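Local coordinates for protein fasciclin I (Drosophila melanogaster, PDB 1O70) that acts as a neural cell adhesion molecule, the chain here being its third and fourth FAS1 domains, at residues T159-K164 against D185-T190; R193-V198 against I299-D304. All blocks are in the same frame, centred on the assembly; numbering follows the deposited sequence.

Interaction 1 of 2, residues T159-K164 against D185-T190; sequences TTVLGK and DQLNNT
Leu162 CA and Leu187 CA lie 5.0 Å apart where the first turn of helix 161-167 meets the irregular chain that leads into strand 193-199. One main-chain bond joins them: Leu162 N donates to Leu187 O over 3.3 Å, and the donor stands about 50° out of the carbonyl plane. Amides in the first turn of a helix have no backbone carbonyl of the preceding turn to bond to; here a loop carbonyl takes that of Leu162. The same principle governs Thr160, the N-cap, whose OG1 accepts from Gly163 N at 3.0 Å. With OG1 set between the backbone N and the carbonyl carbon (chi1 63°), the hydroxyl hangs over the helix start and also reaches Asn188 OD1, a weak hydrogen bond of 3.3 Å. Beside these polar bonds the contact is carbon on carbon. Leu162 CB rests on Leu187 CB at 3.8 Å, while its CD2 methyl comes up to Asn188 CB at 3.6 Å, carried outward by a CG anti to the backbone N (chi1 174°). Val161 CG1 meets Leu187 CD1 more loosely, at 4.2 Å. Asn297 ties the pieces together from just before strand 298-303: its OD1 accepts from Val161 N, and its ND2 gives bonds to Leu187 O and Asn189 O. Leu187 continues inward onto Phe194 and Tyr196 of strand 193-199 and Leu235 of strand 235-238, and Val161 onto Tyr196 and Cys295, so that helix 161-167 of the fourth FAS1 domain and this loop pack on the face of its sheet that carries Phe194 and Tyr196.

Interaction 2 of 2, residues R193-V198 against I299-D304; sequences RFTYFV and IIHVID
Strands 193-198 and 299-303 run parallel, 17° apart in direction, with Thr195, Tyr196, Phe197 and Val198 level with Ile299, Ile300, His301 and Val302. Five main-chain bonds alternate between them, from Ile299 N to Phe194 O at 2.7 Å through to Ile303 N to Val198 O at 2.9 Å. On the face bearing Thr195, Phe197 and Ile299, the His301 imidazole lies next to both Thr195 and Phe197. Thr195 CG2 meets the edge of that ring at CD2, 3.7 Å away, and Phe197 CE2 approaches the same carbon at 3.8 Å, the two ring planes inclined by 34°. Bonds from ND1 to Asp292 N and from NE2 to Tyr242 O are likely to fix the imidazole's rotation. Replacing Phe197 by an alanine would probably open a gap beside His301 CD2 and take away the ring edge that Ile303 CG2 faces loosely. On the opposite face, Val198 CG2 touches Ile300 CG2 at 3.7 Å and also lies over one face of the Tyr196 ring near its rim. Joining the first and last strands of a seven-stranded mixed sheet in parallel, with the others antiparallel, is the arrangement of the FAS1 fold, seen in both domains of this chain.

How the interactions relate
Both contacts belong to the fourth FAS1 domain and illustrate how strands within a sheet, and a helix and loop over a face of it, are joined by different means. Interaction 2 is wholly buried and relies on a repeating ladder of main-chain bonds, with side chains sorted onto two faces. Interaction 1 is partly buried: one backbone bond and one weak side-chain bond cross it, the latter from the hydroxyl that also caps the helix, and it grades from exposed Asn188 to buried Leu187 and Val161. They touch directly: Val161 CG1 packs on Ile300 CD1 and Leu187 CD2 on Phe194 CD2, each at 3.8 Å, so helix 161-167 and the 185-190 loop border the sheet face of Tyr196 and Ile300.

Interaction 1 of 2, residues T159-K164 against D185-T190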
ATOM      1  N   THR A 159      -2.505 -11.205   0.257  1.00 28.84           N
ATOM      2  CA  THR A 159      -1.942 -11.341   1.592  1.00 28.30           C
ATOM      3  C   THR A 159      -2.817 -10.661   2.634  1.00 29.54           C
ATOM      4  O   THR A 159      -3.515  -9.688   2.341  1.00 28.04           O
ATOM      5  CB  THR A 159      -0.538 -10.720   1.696  1.00 27.02           C
ATOM      6  OG1 THR A 159      -0.605  -9.317   1.404  1.00 23.87           O
ATOM      7  CG2 THR A 159       0.412 -11.411   0.744  1.00 27.91           C
ATOM      8  N   THR A 160      -2.785 -11.201   3.849  1.00 29.79           N
ATOM      9  CA  THR A 160      -3.537 -10.638   4.958  1.00 28.99           C
ATOM     10  C   THR A 160      -2.673  -9.495   5.490  1.00 30.30           C
ATOM     11  O   THR A 160      -1.521  -9.325   5.071  1.00 30.05           O
ATOM     12  CB  THR A 160      -3.703 -11.650   6.104  1.00 27.36           C
ATOM     13  OG1 THR A 160      -2.410 -11.988   6.626  1.00 26.73           O
ATOM     14  CG2 THR A 160      -4.380 -12.911   5.616  1.00 24.80           C
ATOM     15  N   VAL A 161      -3.228  -8.716   6.407  1.00 29.15           N
ATOM     16  CA  VAL A 161      -2.486  -7.629   7.023  1.00 28.54           C
ATOM     17  C   VAL A 161      -1.130  -8.174   7.495  1.00 29.28           C
ATOM     18  O   VAL A 161      -0.079  -7.602   7.198  1.00 30.00           O
ATOM     19  CB  VAL A 161      -3.271  -7.071   8.228  1.00 27.25           C
ATOM     20  CG1 VAL A 161      -2.408  -6.107   9.020  1.00 25.20           C
ATOM     21  CG2 VAL A 161      -4.534  -6.391   7.747  1.00 24.20           C
ATOM     22  N   LEU A 162      -1.164  -9.289   8.220  1.00 30.25           N
ATOM     23  CA  LEU A 162       0.064  -9.926   8.715  1.00 31.50           C
ATOM     24  C   LEU A 162       0.994 -10.327   7.572  1.00 30.81           C
ATOM     25  O   LEU A 162       2.203 -10.107   7.639  1.00 30.05           O
ATOM     26  CB  LEU A 162      -0.265 -11.183   9.536  1.00 30.85           C
ATOM     27  CG  LEU A 162       0.956 -12.001   9.977  1.00 32.80           C
ATOM     28  CD1 LEU A 162       1.775 -11.180  10.978  1.00 33.24           C
ATOM     29  CD2 LEU A 162       0.529 -13.328  10.620  1.00 31.90           C
ATOM     30  N   GLY A 163       0.417 -10.922   6.529  1.00 30.62           N
ATOM     31  CA  GLY A 163       1.213 -11.361   5.400  1.00 29.06           C
ATOM     32  C   GLY A 163       1.967 -10.204   4.792  1.00 30.41           C
ATOM     33  O   GLY A 163       3.119 -10.344   4.369  1.00 30.75           O
ATOM     34  N   LYS A 164       1.302  -9.053   4.763  1.00 29.24           N
ATOM     35  CA  LYS A 164       1.859  -7.830   4.216  1.00 27.90           C
ATOM     36  C   LYS A 164       2.973  -7.322   5.116  1.00 29.09           C
ATOM     37  O   LYS A 164       4.065  -7.002   4.645  1.00 29.07           O
ATOM     38  CB  LYS A 164       0.768  -6.766   4.119  1.00 27.49           C
ATOM     39  CG  LYS A 164       0.728  -6.012   2.804  1.00 29.39           C
ATOM     40  CD  LYS A 164       2.035  -5.332   2.482  1.00 29.93           C
ATOM     41  CE  LYS A 164       2.033  -4.780   1.068  1.00 32.27           C
ATOM     42  NZ  LYS A 164       1.952  -5.856   0.057  1.00 30.94           N
ATOM     43  N   ASP A 185       0.131 -12.053  15.746  1.00 42.57           N
ATOM     44  CA  ASP A 185      -0.639 -13.281  15.588  1.00 44.36           C
ATOM     45  C   ASP A 185      -2.059 -13.045  15.094  1.00 44.83           C
ATOM     46  O   ASP A 185      -2.489 -13.611  14.084  1.00 46.75           O
ATOM     47  CB  ASP A 185      -0.662 -14.051  16.911  1.00 45.49           C
ATOM     48  CG  ASP A 185       0.714 -14.555  17.311  1.00 47.79           C
ATOM     49  OD1 ASP A 185       1.715 -14.057  16.748  1.00 50.24           O
ATOM     50  OD2 ASP A 185       0.802 -15.440  18.188  1.00 47.99           O
ATOM     51  N   GLN A 186      -2.779 -12.190  15.800  1.00 44.77           N
ATOM     52  CA  GLN A 186      -4.163 -11.882  15.463  1.00 44.97           C
ATOM     53  C   GLN A 186      -4.388 -11.349  14.047  1.00 45.00           C
ATOM     54  O   GLN A 186      -5.457 -11.549  13.476  1.00 44.87           O
ATOM     55  CB  GLN A 186      -4.712 -10.868  16.468  1.00 45.90           C
ATOM     56  CG  GLN A 186      -4.011  -9.527  16.392  1.00 46.71           C
ATOM     57  CD  GLN A 186      -4.598  -8.527  17.346  1.00 48.84           C
ATOM     58  OE1 GLN A 186      -5.821  -8.397  17.448  1.00 50.70           O
ATOM     59  NE2 GLN A 186      -3.733  -7.793  18.043  1.00 47.34           N
ATOM     60  N   LEU A 187      -3.391 -10.665  13.492  1.00 45.07           N
ATOM     61  CA  LEU A 187      -3.502 -10.060  12.164  1.00 44.48           C
ATOM     62  C   LEU A 187      -3.617 -11.043  11.009  1.00 46.98           C
ATOM     63  O   LEU A 187      -3.665 -10.648   9.841  1.00 46.91           O
ATOM     64  CB  LEU A 187      -2.317  -9.129  11.929  1.00 40.74           C
ATOM     65  CG  LEU A 187      -2.180  -8.064  13.015  1.00 36.70           C
ATOM     66  CD1 LEU A 187      -0.930  -7.261  12.759  1.00 35.80           C
ATOM     67  CD2 LEU A 187      -3.411  -7.179  13.033  1.00 32.91           C
ATOM     68  N   ASN A 188      -3.666 -12.325  11.335  1.00 49.61           N
ATOM     69  CA  ASN A 188      -3.786 -13.347  10.312  1.00 51.04           C
ATOM     70  C   ASN A 188      -5.249 -13.779  10.215  1.00 51.26           C
ATOM     71  O   ASN A 188      -5.679 -14.329   9.204  1.00 50.03           O
ATOM     72  CB  ASN A 188      -2.901 -14.540  10.670  1.00 52.04           C
ATOM     73  CG  ASN A 188      -2.503 -15.346   9.455  1.00 54.73           C
ATOM     74  OD1 ASN A 188      -2.278 -14.785   8.374  1.00 56.20           O
ATOM     75  ND2 ASN A 188      -2.390 -16.662   9.620  1.00 55.21           N
ATOM     76  N   ASN A 189      -6.008 -13.502  11.276  1.00 51.13           N
ATOM     77  CA  ASN A 189      -7.418 -13.860  11.349  1.00 51.22           C
ATOM     78  C   ASN A 189      -8.217 -13.302  10.175  1.00 51.28           C
ATOM     79  O   ASN A 189      -8.113 -12.123   9.846  1.00 50.84           O
ATOM     80  CB  ASN A 189      -8.020 -13.368  12.668  1.00 51.96           C
ATOM     81  CG  ASN A 189      -9.412 -13.920  12.914  1.00 53.81           C
ATOM     82  OD1 ASN A 189     -10.377 -13.543  12.251  1.00 55.49           O
ATOM     83  ND2 ASN A 189      -9.520 -14.826  13.872  1.00 56.08           N
ATOM     84  N   THR A 190      -9.019 -14.155   9.547  1.00 52.22           N
ATOM     85  CA  THR A 190      -9.829 -13.739   8.408  1.00 53.71           C
ATOM     86  C   THR A 190     -11.288 -13.491   8.775  1.00 54.08           C
ATOM     87  O   THR A 190     -12.091 -13.127   7.923  1.00 53.94           O
ATOM     88  CB  THR A 190      -9.787 -14.790   7.289  1.00 53.16           C
ATOM     89  OG1 THR A 190     -10.232 -16.046   7.808  1.00 55.59           O
ATOM     90  CG2 THR A 190      -8.385 -14.944   6.748  1.00 53.06           C
TER

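Interaction 2 of 2, residues R193-V198 against I299-D304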
ATOM      1  N   ARG A 193     -11.984  -7.684  10.449  1.00 47.84           N
ATOM      2  CA  ARG A 193     -11.469  -6.759   9.456  1.00 44.30           C
ATOM      3  C   ARG A 193     -10.627  -5.722  10.187  1.00 41.04           C
ATOM      4  O   ARG A 193     -11.119  -5.019  11.066  1.00 41.05           O
ATOM      5  CB  ARG A 193     -12.617  -6.098   8.693  1.00 46.24           C
ATOM      6  CG  ARG A 193     -13.200  -6.992   7.609  1.00 49.74           C
ATOM      7  CD  ARG A 193     -12.166  -7.271   6.519  1.00 53.53           C
ATOM      8  NE  ARG A 193     -12.616  -8.253   5.535  1.00 56.53           N
ATOM      9  CZ  ARG A 193     -12.657  -9.568   5.746  1.00 57.76           C
ATOM     10  NH1 ARG A 193     -12.276 -10.066   6.916  1.00 56.39           N
ATOM     11  NH2 ARG A 193     -13.065 -10.391   4.783  1.00 57.78           N
ATOM     12  N   PHE A 194      -9.346  -5.650   9.836  1.00 37.54           N
ATOM     13  CA  PHE A 194      -8.450  -4.714  10.482  1.00 33.74           C
ATOM     14  C   PHE A 194      -8.076  -3.511   9.645  1.00 32.11           C
ATOM     15  O   PHE A 194      -7.919  -3.597   8.426  1.00 30.91           O
ATOM     16  CB  PHE A 194      -7.145  -5.389  10.889  1.00 33.94           C
ATOM     17  CG  PHE A 194      -7.310  -6.651  11.656  1.00 35.30           C
ATOM     18  CD1 PHE A 194      -7.518  -7.854  10.991  1.00 38.92           C
ATOM     19  CD2 PHE A 194      -7.197  -6.658  13.040  1.00 34.75           C
ATOM     20  CE1 PHE A 194      -7.589  -9.056  11.689  1.00 39.63           C
ATOM     21  CE2 PHE A 194      -7.267  -7.854  13.749  1.00 38.14           C
ATOM     22  CZ  PHE A 194      -7.468  -9.059  13.069  1.00 38.54           C
ATOM     23  N   THR A 195      -7.928  -2.383  10.326  1.00 30.15           N
ATOM     24  CA  THR A 195      -7.497  -1.144   9.697  1.00 30.06           C
ATOM     25  C   THR A 195      -6.282  -0.768  10.538  1.00 30.83           C
ATOM     26  O   THR A 195      -6.408  -0.149  11.599  1.00 32.98           O
ATOM     27  CB  THR A 195      -8.571  -0.065   9.791  1.00 29.58           C
ATOM     28  OG1 THR A 195      -9.707  -0.468   9.019  1.00 33.19           O
ATOM     29  CG2 THR A 195      -8.054   1.241   9.249  1.00 29.49           C
ATOM     30  N   TYR A 196      -5.105  -1.166  10.065  1.00 28.03           N
ATOM     31  CA  TYR A 196      -3.858  -0.929  10.782  1.00 27.43           C
ATOM     32  C   TYR A 196      -3.097   0.298  10.276  1.00 27.12           C
ATOM     33  O   TYR A 196      -2.690   0.354   9.110  1.00 27.70           O
ATOM     34  CB  TYR A 196      -2.973  -2.183  10.670  1.00 24.46           C
ATOM     35  CG  TYR A 196      -1.893  -2.345  11.729  1.00 24.33           C
ATOM     36  CD1 TYR A 196      -0.967  -3.387  11.641  1.00 23.98           C
ATOM     37  CD2 TYR A 196      -1.776  -1.456  12.802  1.00 24.60           C
ATOM     38  CE1 TYR A 196       0.051  -3.545  12.578  1.00 23.73           C
ATOM     39  CE2 TYR A 196      -0.763  -1.605  13.754  1.00 24.84           C
ATOM     40  CZ  TYR A 196       0.153  -2.649  13.635  1.00 26.17           C
ATOM     41  OH  TYR A 196       1.183  -2.772  14.548  1.00 26.22           O
ATOM     42  N   PHE A 197      -2.929   1.282  11.156  1.00 26.57           N
ATOM     43  CA  PHE A 197      -2.186   2.485  10.817  1.00 27.01           C
ATOM     44  C   PHE A 197      -0.757   2.145  11.184  1.00 27.06           C
ATOM     45  O   PHE A 197      -0.367   2.217  12.349  1.00 28.06           O
ATOM     46  CB  PHE A 197      -2.673   3.693  11.620  1.00 27.35           C
ATOM     47  CG  PHE A 197      -4.086   4.076  11.327  1.00 26.53           C
ATOM     48  CD1 PHE A 197      -5.130   3.408  11.950  1.00 27.33           C
ATOM     49  CD2 PHE A 197      -4.376   5.042  10.364  1.00 28.06           C
ATOM     50  CE1 PHE A 197      -6.451   3.683  11.625  1.00 27.89           C
ATOM     51  CE2 PHE A 197      -5.697   5.332  10.023  1.00 27.76           C
ATOM     52  CZ  PHE A 197      -6.740   4.647  10.654  1.00 28.64           C
ATOM     53  N   VAL A 198       0.010   1.763  10.167  1.00 25.50           N
ATOM     54  CA  VAL A 198       1.391   1.341  10.341  1.00 24.90           C
ATOM     55  C   VAL A 198       2.482   2.382  10.137  1.00 25.52           C
ATOM     56  O   VAL A 198       2.675   2.884   9.035  1.00 25.63           O
ATOM     57  CB  VAL A 198       1.728   0.185   9.392  1.00 23.10           C
ATOM     58  CG1 VAL A 198       3.159  -0.229   9.592  1.00 19.19           C
ATOM     59  CG2 VAL A 198       0.785  -0.979   9.630  1.00 20.31           C
ATOM     60  N   ILE A 299      -7.248  -3.392   5.778  1.00 33.01           N
ATOM     61  CA  ILE A 299      -6.506  -2.392   5.039  1.00 31.52           C
ATOM     62  C   ILE A 299      -5.430  -1.805   5.937  1.00 29.63           C
ATOM     63  O   ILE A 299      -5.617  -1.688   7.147  1.00 31.19           O
ATOM     64  CB  ILE A 299      -7.451  -1.258   4.567  1.00 33.05           C
ATOM     65  CG1 ILE A 299      -6.735  -0.339   3.573  1.00 34.53           C
ATOM     66  CG2 ILE A 299      -7.897  -0.435   5.761  1.00 33.08           C
ATOM     67  CD1 ILE A 299      -7.653   0.688   2.960  1.00 33.85           C
ATOM     68  N   ILE A 300      -4.307  -1.434   5.338  1.00 26.01           N
ATOM     69  CA  ILE A 300      -3.203  -0.836   6.074  1.00 22.21           C
ATOM     70  C   ILE A 300      -2.925   0.576   5.565  1.00 23.38           C
ATOM     71  O   ILE A 300      -2.931   0.809   4.360  1.00 23.30           O
ATOM     72  CB  ILE A 300      -1.923  -1.645   5.881  1.00 20.62           C
ATOM     73  CG1 ILE A 300      -1.973  -2.915   6.736  1.00 18.95           C
ATOM     74  CG2 ILE A 300      -0.699  -0.778   6.201  1.00 16.60           C
ATOM     75  CD1 ILE A 300      -0.731  -3.789   6.572  1.00 14.93           C
ATOM     76  N   HIS A 301      -2.676   1.518   6.468  1.00 22.97           N
ATOM     77  CA  HIS A 301      -2.353   2.888   6.052  1.00 23.23           C
ATOM     78  C   HIS A 301      -0.967   3.217   6.611  1.00 24.24           C
ATOM     79  O   HIS A 301      -0.789   3.340   7.829  1.00 25.13           O
ATOM     80  CB  HIS A 301      -3.365   3.884   6.609  1.00 23.68           C
ATOM     81  CG  HIS A 301      -4.781   3.598   6.213  1.00 25.73           C
ATOM     82  ND1 HIS A 301      -5.243   3.771   4.926  1.00 25.44           N
ATOM     83  CD2 HIS A 301      -5.837   3.154   6.938  1.00 24.74           C
ATOM     84  CE1 HIS A 301      -6.523   3.448   4.872  1.00 25.66           C
ATOM     85  NE2 HIS A 301      -6.908   3.071   6.080  1.00 27.96           N
ATOM     86  N   VAL A 302       0.018   3.362   5.736  1.00 23.14           N
ATOM     87  CA  VAL A 302       1.363   3.652   6.214  1.00 21.85           C
ATOM     88  C   VAL A 302       1.499   5.116   6.593  1.00 23.38           C
ATOM     89  O   VAL A 302       1.316   6.011   5.766  1.00 24.71           O
ATOM     90  CB  VAL A 302       2.426   3.298   5.166  1.00 20.43           C
ATOM     91  CG1 VAL A 302       3.800   3.602   5.725  1.00 19.70           C
ATOM     92  CG2 VAL A 302       2.320   1.827   4.798  1.00 17.40           C
ATOM     93  N   ILE A 303       1.821   5.364   7.854  1.00 22.82           N
ATOM     94  CA  ILE A 303       1.953   6.732   8.313  1.00 23.04           C
ATOM     95  C   ILE A 303       3.395   7.181   8.524  1.00 24.30           C
ATOM     96  O   ILE A 303       4.302   6.353   8.615  1.00 25.56           O
ATOM     97  CB  ILE A 303       1.098   6.950   9.562  1.00 22.61           C
ATOM     98  CG1 ILE A 303       1.588   6.094  10.723  1.00 20.71           C
ATOM     99  CG2 ILE A 303      -0.352   6.570   9.228  1.00 21.09           C
ATOM    100  CD1 ILE A 303       0.761   6.275  11.985  1.00 19.20           C
ATOM    101  N   ASP A 304       3.604   8.495   8.569  1.00 26.45           N
ATOM    102  CA  ASP A 304       4.938   9.087   8.713  1.00 29.07           C
ATOM    103  C   ASP A 304       5.530   9.022  10.107  1.00 30.96           C
ATOM    104  O   ASP A 304       6.751   9.030  10.271  1.00 29.86           O
ATOM    105  CB  ASP A 304       4.911  10.556   8.289  1.00 30.27           C
ATOM    106  CG  ASP A 304       5.118  10.747   6.800  1.00 36.01           C
ATOM    107  OD1 ASP A 304       4.692  11.809   6.291  1.00 40.84           O
ATOM    108  OD2 ASP A 304       5.731   9.873   6.136  1.00 38.34           O
TER